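Local atomic coordinates of Dps family DNA-binding stress response protein (Thermosynechococcus elongatus, PDB entry 2C41), a protein that probably binds and oxidises iron as part of a twelve-subunit Dps shell and may also bind DNA. Residues Thr13-Glu18 and Leu67-Gln72; Gln19-Val24 and Glu107-Glu112; Gln115-Ala120 and Leu131-Val136. All blocks are in the same frame, centred on the assembly; numbering follows the deposited sequence.

Interaction 1. Residues Thr13-Glu18 and Leu67-Gln72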
loop_
_atom_site.group_PDB
_atom_site.type_symbol
_atom_site.label_atom_id
_atom_site.label_comp_id
_atom_site.label_asym_id
_atom_site.label_seq_id
_atom_site.Cartn_x
_atom_site.Cartn_y
_atom_site.Cartn_z
ATOM N N THR C 13 -17.998 -31.265 -19.977
ATOM C CA THR C 13 -19.184 -30.676 -20.606
ATOM C C THR C 13 -19.792 -29.598 -19.694
ATOM O O THR C 13 -20.120 -28.510 -20.164
ATOM C CB THR C 13 -20.214 -31.777 -20.977
ATOM O OG1 THR C 13 -19.635 -32.640 -21.962
ATOM C CG2 THR C 13 -21.509 -31.178 -21.508
ATOM N N THR C 14 -19.896 -29.886 -18.394
ATOM C CA THR C 14 -20.447 -28.907 -17.450
ATOM C C THR C 14 -19.587 -27.645 -17.400
ATOM O O THR C 14 -20.121 -26.539 -17.355
ATOM C CB THR C 14 -20.643 -29.450 -16.014
ATOM O OG1 THR C 14 -19.383 -29.520 -15.322
ATOM C CG2 THR C 14 -21.350 -30.819 -16.022
ATOM N N LEU C 15 -18.266 -27.808 -17.427
ATOM C CA LEU C 15 -17.372 -26.640 -17.319
ATOM C C LEU C 15 -17.515 -25.718 -18.526
ATOM O O LEU C 15 -17.483 -24.505 -18.386
ATOM C CB LEU C 15 -15.910 -27.053 -17.124
ATOM C CG LEU C 15 -15.592 -27.627 -15.738
ATOM C CD1 LEU C 15 -14.330 -28.486 -15.760
ATOM C CD2 LEU C 15 -15.505 -26.505 -14.661
ATOM N N LYS C 16 -17.682 -26.299 -19.708
ATOM C CA LYS C 16 -17.862 -25.489 -20.914
ATOM C C LYS C 16 -19.150 -24.669 -20.829
ATOM O O LYS C 16 -19.150 -23.467 -21.121
ATOM C CB LYS C 16 -17.849 -26.365 -22.173
ATOM C CG LYS C 16 -16.493 -26.979 -22.471
ATOM C CD LYS C 16 -16.348 -27.207 -23.969
ATOM C CE LYS C 16 -15.662 -28.513 -24.333
ATOM N NZ LYS C 16 -14.597 -29.030 -23.422
ATOM N N ARG C 17 -20.239 -25.321 -20.422
ATOM C CA ARG C 17 -21.522 -24.641 -20.253
ATOM C C ARG C 17 -21.422 -23.539 -19.195
ATOM O O ARG C 17 -21.880 -22.415 -19.416
ATOM C CB ARG C 17 -22.626 -25.640 -19.878
ATOM C CG ARG C 17 -23.983 -24.982 -19.561
ATOM C CD ARG C 17 -25.135 -26.011 -19.444
ATOM N NE ARG C 17 -24.709 -27.294 -18.874
ATOM C CZ ARG C 17 -24.381 -27.502 -17.596
ATOM N NH1 ARG C 17 -24.418 -26.509 -16.714
ATOM N NH2 ARG C 17 -24.008 -28.718 -17.202
ATOM N N GLU C 18 -20.820 -23.878 -18.055
ATOM C CA GLU C 18 -20.679 -22.942 -16.954
ATOM C C GLU C 18 -19.803 -21.749 -17.358
ATOM O O GLU C 18 -20.140 -20.591 -17.067
ATOM C CB GLU C 18 -20.126 -23.661 -15.720
ATOM C CG GLU C 18 -21.108 -24.686 -15.112
ATOM C CD GLU C 18 -22.120 -24.069 -14.152
ATOM O OE1 GLU C 18 -22.131 -22.826 -13.983
ATOM O OE2 GLU C 18 -22.911 -24.835 -13.552
ATOM N N LEU C 67 -8.662 -27.023 -18.588
ATOM C CA LEU C 67 -7.255 -27.309 -18.893
ATOM C C LEU C 67 -6.594 -28.189 -17.832
ATOM O O LEU C 67 -5.808 -29.077 -18.159
ATOM C CB LEU C 67 -6.450 -26.015 -19.038
ATOM C CG LEU C 67 -6.486 -25.133 -20.297
ATOM C CD1 LEU C 67 -6.625 -25.903 -21.603
ATOM C CD2 LEU C 67 -7.537 -24.080 -20.188
ATOM N N MET C 68 -6.926 -27.944 -16.562
ATOM C CA MET C 68 -6.364 -28.721 -15.455
ATOM C C MET C 68 -6.845 -30.172 -15.446
ATOM O O MET C 68 -6.235 -31.041 -14.799
ATOM C CB MET C 68 -6.671 -28.045 -14.121
ATOM C CG MET C 68 -5.939 -26.736 -13.948
ATOM S SD MET C 68 -6.458 -25.860 -12.456
ATOM C CE MET C 68 -6.662 -24.250 -13.158
ATOM N N LEU C 69 -7.936 -30.412 -16.167
ATOM C CA LEU C 69 -8.528 -31.747 -16.304
ATOM C C LEU C 69 -8.176 -32.373 -17.659
ATOM O O LEU C 69 -8.815 -33.336 -18.094
ATOM C CB LEU C 69 -10.045 -31.666 -16.116
ATOM C CG LEU C 69 -10.537 -31.186 -14.746
ATOM C CD1 LEU C 69 -12.056 -30.989 -14.755
ATOM C CD2 LEU C 69 -10.132 -32.134 -13.637
ATOM N N ASP C 70 -7.157 -31.811 -18.312
ATOM C CA ASP C 70 -6.656 -32.300 -19.607
ATOM C C ASP C 70 -7.673 -32.149 -20.741
ATOM O O ASP C 70 -7.614 -32.865 -21.750
ATOM C CB ASP C 70 -6.154 -33.753 -19.495
ATOM C CG ASP C 70 -4.966 -33.888 -18.568
ATOM O OD1 ASP C 70 -4.642 -35.030 -18.183
ATOM O OD2 ASP C 70 -4.350 -32.857 -18.228
ATOM N N GLY C 71 -8.599 -31.208 -20.573
ATOM C CA GLY C 71 -9.552 -30.865 -21.624
ATOM C C GLY C 71 -9.268 -29.487 -22.182
ATOM O O GLY C 71 -8.178 -28.940 -21.990
ATOM N N GLN C 72 -10.249 -28.932 -22.886
ATOM C CA GLN C 72 -10.151 -27.577 -23.409
ATOM C C GLN C 72 -11.393 -26.779 -23.033
ATOM O O GLN C 72 -12.508 -27.320 -23.043
ATOM C CB GLN C 72 -10.040 -27.604 -24.932
ATOM C CG GLN C 72 -8.704 -28.128 -25.461
ATOM C CD GLN C 72 -8.484 -27.771 -26.913
ATOM O OE1 GLN C 72 -7.353 -27.748 -27.395
ATOM N NE2 GLN C 72 -9.565 -27.482 -27.621
HETATM O O HOH W 1 -12.286 -30.719 -24.221
#
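Lys16 leaves helix 6-35 with CG anti to its own carbonyl carbon, beside the backbone N (chi1 -68°), and its chain then bends at chi3 and again at chi4 (-33°). Those two bends carry the ammonium group across to the main chain of Gln72, where NZ donates to Gln72 O at 2.7 Å. The approach is nearly head-on to the carbonyl, with a C=O...N angle of 165°. The lysine CE methylene follows its nitrogen in, 3.6 Å from Gln72 O. A water reinforces the grip: it accepts from Lys16 NZ at 3.0 Å and from Gln72 N at 3.0 Å, so the lysine holds both the carbonyl and, through the water, the backbone N-H of one residue.

The acceptor lies just past the end of helix 41-68, the second long helix of the ferritin-like bundle. That end is closed by a Schellman motif in which Asp70, with positive phi, is the C-prime residue: Gly71 N returns to Ser66 O, and Asp70 N to Leu67 O at 3.1 Å. The chain leaves the helix there, and Gln72, two residues on from Asp70, is the one Lys16 reaches.

Within the turn, Leu69 points toward helix 6-35 and meets Leu15 methyl to methyl, CD1 to CD1 at 3.5 Å, the two side chains crossing at about a right angle. The contact divides into this apolar touch and the charged, watered one beside it. Leu15 is buried and also rests on Leu62 of helix 41-68 and on Thr128 and Tyr132 of helix 126-149. Leu69 packs on Thr128 too, and its side chain is about 3 Å from a bound tetraethylene glycol, nearest atoms, probably a crystallisation additive. Asp70 turns to a neighbouring subunit, forming a salt bridge with its Arg143.

Interaction 2. Residues Gln19-Val24 and Glu107-Glu112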
loop_
_atom_site.group_PDB
_atom_site.type_symbol
_atom_site.label_atom_id
_atom_site.label_comp_id
_atom_site.label_asym_id
_atom_site.label_seq_id
_atom_site.Cartn_x
_atom_site.Cartn_y
_atom_site.Cartn_z
ATOM N N GLN C 19 -18.702 -22.035 -18.047
ATOM C CA GLN C 19 -17.794 -20.980 -18.512
ATOM C C GLN C 19 -18.520 -20.044 -19.477
ATOM O O GLN C 19 -18.446 -18.826 -19.341
ATOM C CB GLN C 19 -16.573 -21.577 -19.208
ATOM C CG GLN C 19 -15.648 -20.516 -19.813
ATOM C CD GLN C 19 -14.823 -21.035 -20.969
ATOM O OE1 GLN C 19 -14.259 -20.255 -21.739
ATOM N NE2 GLN C 19 -14.749 -22.346 -21.103
ATOM N N ALA C 20 -19.221 -20.634 -20.445
ATOM C CA ALA C 20 -20.008 -19.872 -21.417
ATOM C C ALA C 20 -21.051 -19.001 -20.719
ATOM O O ALA C 20 -21.217 -17.836 -21.084
ATOM C CB ALA C 20 -20.684 -20.822 -22.435
ATOM N N ASN C 21 -21.721 -19.563 -19.707
ATOM C CA ASN C 21 -22.687 -18.812 -18.899
ATOM C C ASN C 21 -22.056 -17.620 -18.184
ATOM O O ASN C 21 -22.658 -16.552 -18.110
ATOM C CB ASN C 21 -23.415 -19.704 -17.886
ATOM C CG ASN C 21 -24.462 -20.604 -18.532
ATOM O OD1 ASN C 21 -24.949 -21.555 -17.908
ATOM N ND2 ASN C 21 -24.819 -20.309 -19.770
ATOM N N ALA C 22 -20.840 -17.804 -17.672
ATOM C CA ALA C 22 -20.128 -16.712 -17.000
ATOM C C ALA C 22 -19.855 -15.562 -17.978
ATOM O O ALA C 22 -20.021 -14.384 -17.636
ATOM C CB ALA C 22 -18.838 -17.212 -16.382
ATOM N N VAL C 23 -19.444 -15.908 -19.196
ATOM C CA VAL C 23 -19.171 -14.904 -20.235
ATOM C C VAL C 23 -20.442 -14.118 -20.590
ATOM O O VAL C 23 -20.426 -12.886 -20.611
ATOM C CB VAL C 23 -18.562 -15.554 -21.502
ATOM C CG1 VAL C 23 -18.506 -14.549 -22.660
ATOM C CG2 VAL C 23 -17.166 -16.115 -21.180
ATOM N N VAL C 24 -21.543 -14.828 -20.861
ATOM C CA VAL C 24 -22.805 -14.162 -21.223
ATOM C C VAL C 24 -23.360 -13.346 -20.054
ATOM O O VAL C 24 -23.826 -12.218 -20.239
ATOM C CB VAL C 24 -23.866 -15.174 -21.749
ATOM C CG1 VAL C 24 -25.244 -14.501 -21.966
ATOM C CG2 VAL C 24 -23.366 -15.797 -23.026
ATOM N N GLU C 107 -30.637 -17.577 -11.129
ATOM C CA GLU C 107 -31.338 -18.756 -10.632
ATOM C C GLU C 107 -31.040 -19.984 -11.492
ATOM O O GLU C 107 -30.853 -21.087 -10.969
ATOM C CB GLU C 107 -32.836 -18.467 -10.524
ATOM C CG GLU C 107 -33.120 -17.575 -9.320
ATOM C CD GLU C 107 -34.569 -17.232 -9.133
ATOM O OE1 GLU C 107 -35.377 -17.463 -10.065
ATOM O OE2 GLU C 107 -34.890 -16.704 -8.045
ATOM N N LEU C 108 -30.976 -19.790 -12.807
ATOM C CA LEU C 108 -30.588 -20.878 -13.709
ATOM C C LEU C 108 -29.172 -21.353 -13.370
ATOM O O LEU C 108 -28.934 -22.562 -13.245
ATOM C CB LEU C 108 -30.690 -20.467 -15.190
ATOM C CG LEU C 108 -30.255 -21.484 -16.261
ATOM C CD1 LEU C 108 -30.949 -21.229 -17.582
ATOM C CD2 LEU C 108 -28.744 -21.484 -16.475
ATOM N N ILE C 109 -28.243 -20.413 -13.227
ATOM C CA ILE C 109 -26.853 -20.759 -12.905
ATOM C C ILE C 109 -26.733 -21.467 -11.552
ATOM O O ILE C 109 -26.007 -22.458 -11.437
ATOM C CB ILE C 109 -25.929 -19.533 -12.962
ATOM C CG1 ILE C 109 -25.815 -19.046 -14.417
ATOM C CG2 ILE C 109 -24.537 -19.876 -12.397
ATOM C CD1 ILE C 109 -25.116 -17.696 -14.571
ATOM N N ILE C 110 -27.454 -20.973 -10.544
ATOM C CA ILE C 110 -27.460 -21.594 -9.212
ATOM C C ILE C 110 -27.944 -23.048 -9.300
ATOM O O ILE C 110 -27.323 -23.957 -8.753
ATOM C CB ILE C 110 -28.323 -20.799 -8.199
ATOM C CG1 ILE C 110 -27.639 -19.457 -7.868
ATOM C CG2 ILE C 110 -28.577 -21.626 -6.919
ATOM C CD1 ILE C 110 -28.573 -18.426 -7.234
ATOM N N THR C 111 -29.042 -23.264 -10.013
ATOM C CA THR C 111 -29.546 -24.620 -10.214
ATOM C C THR C 111 -28.495 -25.488 -10.911
ATOM O O THR C 111 -28.199 -26.595 -10.451
ATOM C CB THR C 111 -30.872 -24.632 -10.991
ATOM O OG1 THR C 111 -31.882 -24.034 -10.170
ATOM C CG2 THR C 111 -31.301 -26.069 -11.356
ATOM N N GLU C 112 -27.935 -24.974 -12.001
ATOM C CA GLU C 112 -26.918 -25.704 -12.755
ATOM C C GLU C 112 -25.665 -26.009 -11.938
ATOM O O GLU C 112 -25.124 -27.110 -12.037
ATOM C CB GLU C 112 -26.550 -24.970 -14.042
ATOM C CG GLU C 112 -27.664 -25.015 -15.094
ATOM C CD GLU C 112 -27.216 -24.560 -16.465
ATOM O OE1 GLU C 112 -28.017 -24.692 -17.417
ATOM O OE2 GLU C 112 -26.076 -24.066 -16.610
#
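In the middle of the ferritin-like four-helix bundle, Asn21 of helix 6-35 faces Ile109 and Glu112 of helix 95-122. The two segments run nearly antiparallel, 161° between their directions, and their axes come no closer than 11.4 Å, so side chains rather than backbones bridge the space. Asn21 sits opposite Ile109, and its CB lies 4.2 Å from Ile109 CD1, the apolar part of the contact.

Beyond CB the contact turns polar. The terminal amide atom modelled as Asn21 OD1 is 3.0 Å from Glu112 OE2, with the amide and carboxylate planes 29° apart and the two side chains crossing roughly at right angles. Leu108 CD2 lies 4.1 Å from that same Asn21 OD1. Glu112 can reach so far because its chain stays extended beyond CG (chi2 -168°). Both carboxylate oxygens have partners outside the pair: OE1 hydrogen-bonds with Thr85 OG1, and OE2 forms a salt bridge with Arg17, one turn before Asn21 on helix 6-35. The positive charge of Arg17 would be expected to stabilise the ionised carboxylate in this partly buried place.

Around the pair, the connection that includes Ala84, Thr85 and Val86 runs over Asn21 and Leu108, while the short helix 80-83 packs on Ala20. Ala22 leans on Ile59 of helix 41-68, and Ile109 on His139 of helix 126-149, so all four long helices of the bundle meet at this level.

Interaction 3. Residues Gln115-Ala120 and Leu131-Val136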
loop_
_atom_site.group_PDB
_atom_site.type_symbol
_atom_site.label_atom_id
_atom_site.label_comp_id
_atom_site.label_asym_id
_atom_site.label_seq_id
_atom_site.Cartn_x
_atom_site.Cartn_y
_atom_site.Cartn_z
ATOM N N GLN C 115 -26.364 -28.908 -9.667
ATOM C CA GLN C 115 -26.377 -30.127 -10.489
ATOM C C GLN C 115 -24.960 -30.533 -10.902
ATOM O O GLN C 115 -24.586 -31.713 -10.812
ATOM C CB GLN C 115 -27.267 -29.938 -11.721
ATOM C CG GLN C 115 -28.742 -29.817 -11.365
ATOM C CD GLN C 115 -29.646 -29.491 -12.541
ATOM O OE1 GLN C 115 -30.829 -29.842 -12.521
ATOM N NE2 GLN C 115 -29.118 -28.799 -13.555
ATOM N N ASP C 116 -24.175 -29.549 -11.327
ATOM C CA ASP C 116 -22.819 -29.792 -11.807
ATOM C C ASP C 116 -21.848 -30.174 -10.687
ATOM O O ASP C 116 -20.934 -30.978 -10.904
ATOM C CB ASP C 116 -22.314 -28.581 -12.586
ATOM C CG ASP C 116 -23.115 -28.326 -13.853
ATOM O OD1 ASP C 116 -23.043 -27.196 -14.367
ATOM O OD2 ASP C 116 -23.815 -29.248 -14.342
ATOM N N ALA C 117 -22.061 -29.624 -9.492
ATOM C CA ALA C 117 -21.286 -30.041 -8.321
ATOM C C ALA C 117 -21.548 -31.519 -8.017
ATOM O O ALA C 117 -20.626 -32.260 -7.676
ATOM C CB ALA C 117 -21.609 -29.170 -7.106
ATOM N N GLU C 118 -22.805 -31.943 -8.157
ATOM C CA GLU C 118 -23.163 -33.336 -7.906
ATOM C C GLU C 118 -22.484 -34.258 -8.918
ATOM O O GLU C 118 -21.976 -35.311 -8.537
ATOM C CB GLU C 118 -24.690 -33.558 -7.896
ATOM C CG GLU C 118 -25.079 -34.870 -7.187
ATOM C CD GLU C 118 -26.574 -35.172 -7.172
ATOM O OE1 GLU C 118 -26.931 -36.336 -6.858
ATOM O OE2 GLU C 118 -27.395 -34.271 -7.460
ATOM N N ILE C 119 -22.473 -33.847 -10.188
ATOM C CA ILE C 119 -21.803 -34.600 -11.249
ATOM C C ILE C 119 -20.308 -34.729 -10.950
ATOM O O ILE C 119 -19.744 -35.824 -11.011
ATOM C CB ILE C 119 -22.024 -33.968 -12.638
ATOM C CG1 ILE C 119 -23.499 -34.112 -13.051
ATOM C CG2 ILE C 119 -21.111 -34.638 -13.684
ATOM C CD1 ILE C 119 -23.935 -33.175 -14.166
ATOM N N ALA C 120 -19.672 -33.614 -10.596
ATOM C CA ALA C 120 -18.242 -33.638 -10.252
ATOM C C ALA C 120 -17.968 -34.559 -9.057
ATOM O O ALA C 120 -17.002 -35.332 -9.054
ATOM C CB ALA C 120 -17.741 -32.227 -9.975
ATOM N N LEU C 131 -15.037 -25.905 -6.695
ATOM C CA LEU C 131 -15.129 -24.705 -7.510
ATOM C C LEU C 131 -16.591 -24.270 -7.633
ATOM O O LEU C 131 -16.925 -23.121 -7.346
ATOM C CB LEU C 131 -14.499 -24.939 -8.892
ATOM C CG LEU C 131 -14.510 -23.770 -9.883
ATOM C CD1 LEU C 131 -13.856 -22.525 -9.294
ATOM C CD2 LEU C 131 -13.832 -24.176 -11.186
ATOM N N TYR C 132 -17.461 -25.200 -8.024
ATOM C CA TYR C 132 -18.886 -24.895 -8.145
ATOM C C TYR C 132 -19.503 -24.489 -6.809
ATOM O O TYR C 132 -20.365 -23.603 -6.753
ATOM C CB TYR C 132 -19.648 -26.095 -8.726
ATOM C CG TYR C 132 -19.392 -26.346 -10.198
ATOM C CD1 TYR C 132 -19.222 -27.645 -10.683
ATOM C CD2 TYR C 132 -19.326 -25.286 -11.111
ATOM C CE1 TYR C 132 -18.987 -27.879 -12.031
ATOM C CE2 TYR C 132 -19.092 -25.511 -12.461
ATOM C CZ TYR C 132 -18.927 -26.812 -12.912
ATOM O OH TYR C 132 -18.719 -27.027 -14.249
ATOM N N THR C 133 -19.059 -25.152 -5.742
ATOM C CA THR C 133 -19.567 -24.898 -4.389
ATOM C C THR C 133 -19.216 -23.485 -3.918
ATOM O O THR C 133 -20.038 -22.811 -3.294
ATOM C CB THR C 133 -19.064 -25.949 -3.403
ATOM O OG1 THR C 133 -19.565 -27.235 -3.794
ATOM C CG2 THR C 133 -19.543 -25.650 -1.973
ATOM N N ARG C 134 -18.001 -23.039 -4.229
ATOM C CA ARG C 134 -17.580 -21.669 -3.906
ATOM C C ARG C 134 -18.310 -20.637 -4.772
ATOM O O ARG C 134 -18.876 -19.661 -4.262
ATOM C CB ARG C 134 -16.058 -21.528 -4.053
ATOM C CG ARG C 134 -15.544 -20.086 -3.910
ATOM C CD ARG C 134 -14.035 -20.022 -3.707
ATOM N NE ARG C 134 -13.285 -20.756 -4.729
ATOM C CZ ARG C 134 -12.997 -20.300 -5.951
ATOM N NH1 ARG C 134 -12.303 -21.070 -6.786
ATOM N NH2 ARG C 134 -13.378 -19.084 -6.345
ATOM N N LEU C 135 -18.292 -20.854 -6.084
ATOM C CA LEU C 135 -18.863 -19.883 -7.016
ATOM C C LEU C 135 -20.364 -19.691 -6.836
ATOM O O LEU C 135 -20.873 -18.575 -6.969
ATOM C CB LEU C 135 -18.542 -20.248 -8.472
ATOM C CG LEU C 135 -17.062 -20.261 -8.901
ATOM C CD1 LEU C 135 -16.972 -20.409 -10.424
ATOM C CD2 LEU C 135 -16.315 -19.016 -8.407
ATOM N N VAL C 136 -21.076 -20.770 -6.527
ATOM C CA VAL C 136 -22.533 -20.664 -6.388
ATOM C C VAL C 136 -22.939 -19.690 -5.266
ATOM O O VAL C 136 -23.975 -19.035 -5.359
ATOM C CB VAL C 136 -23.209 -22.061 -6.276
ATOM C CG1 VAL C 136 -23.093 -22.619 -4.864
ATOM C CG2 VAL C 136 -24.673 -22.001 -6.724
#
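Tyr132 lays its ring beneath Asp116, and this is the tight part of the contact. Asp116 CB stands over one face of the ring, 3.9 Å from its centroid and 28° off the normal, a CH-pi contact whose nearest approach is Asp116 CB to Tyr132 CE1 at 3.4 Å. With chi1 at -72° the ring swings to the side of its own backbone N, which sends it across helix 95-122, toward helix 6-35. Even the main chain of helix 95-122 is close, with Ala117 N 3.7 Å from Tyr132 CD1.

The small side chain of Ala117 lets the backbones come together. Its CB is 4.0 Å from Tyr132 CB, their CA atoms are 5.7 Å apart, and the axes of the two segments approach to 9.1 Å with 161° between their directions. This is the nearly antiparallel pairing of helices 95-122 and 126-149, joined by a short turn, within the ferritin-like bundle.

Past Ala117 the fit loosens. Thr133 OG1 is 4.3 Å from Ala117 CB and serves its own helix, hydrogen-bonding to Ala129 O. Farther round, the exposed Gln115 and Glu118 mark the outer side. Part of this looser side is covered by another subunit, whose Ile126 packs on Ala117 and whose Asp130 packs on Thr133.

The polar ends on the tight side point the other way, into the bundle. Asp116 OD1 forms a salt bridge with Arg17, and the Tyr132 hydroxyl hydrogen-bonds to that of Thr14, both on helix 6-35. Leu62 of helix 41-68 lies against Tyr132 as well, which leaves the ring wedged among the three other long helices.

How the interactions relate
Helix 6-35 carries one side of interactions 1 and 2, and helix 95-122 one side of interactions 2 and 3. Interaction 2 lies nearest the chain centre, about 4 Å away between centres, whereas interaction 1, about 16 Å out, sits near a bundle end. Chemistry follows place: a lysine, a carbonyl and a water at the margin, an amide beside a carboxylate in the middle, an aromatic face against a methylene in the buried interaction 3. Segment 13-18 joins them, bringing Arg17 and Glu18 between the other two contacts. Glu18 OE2 is 2.5 Å from Asp116 OD1, so these carboxylates may share a proton.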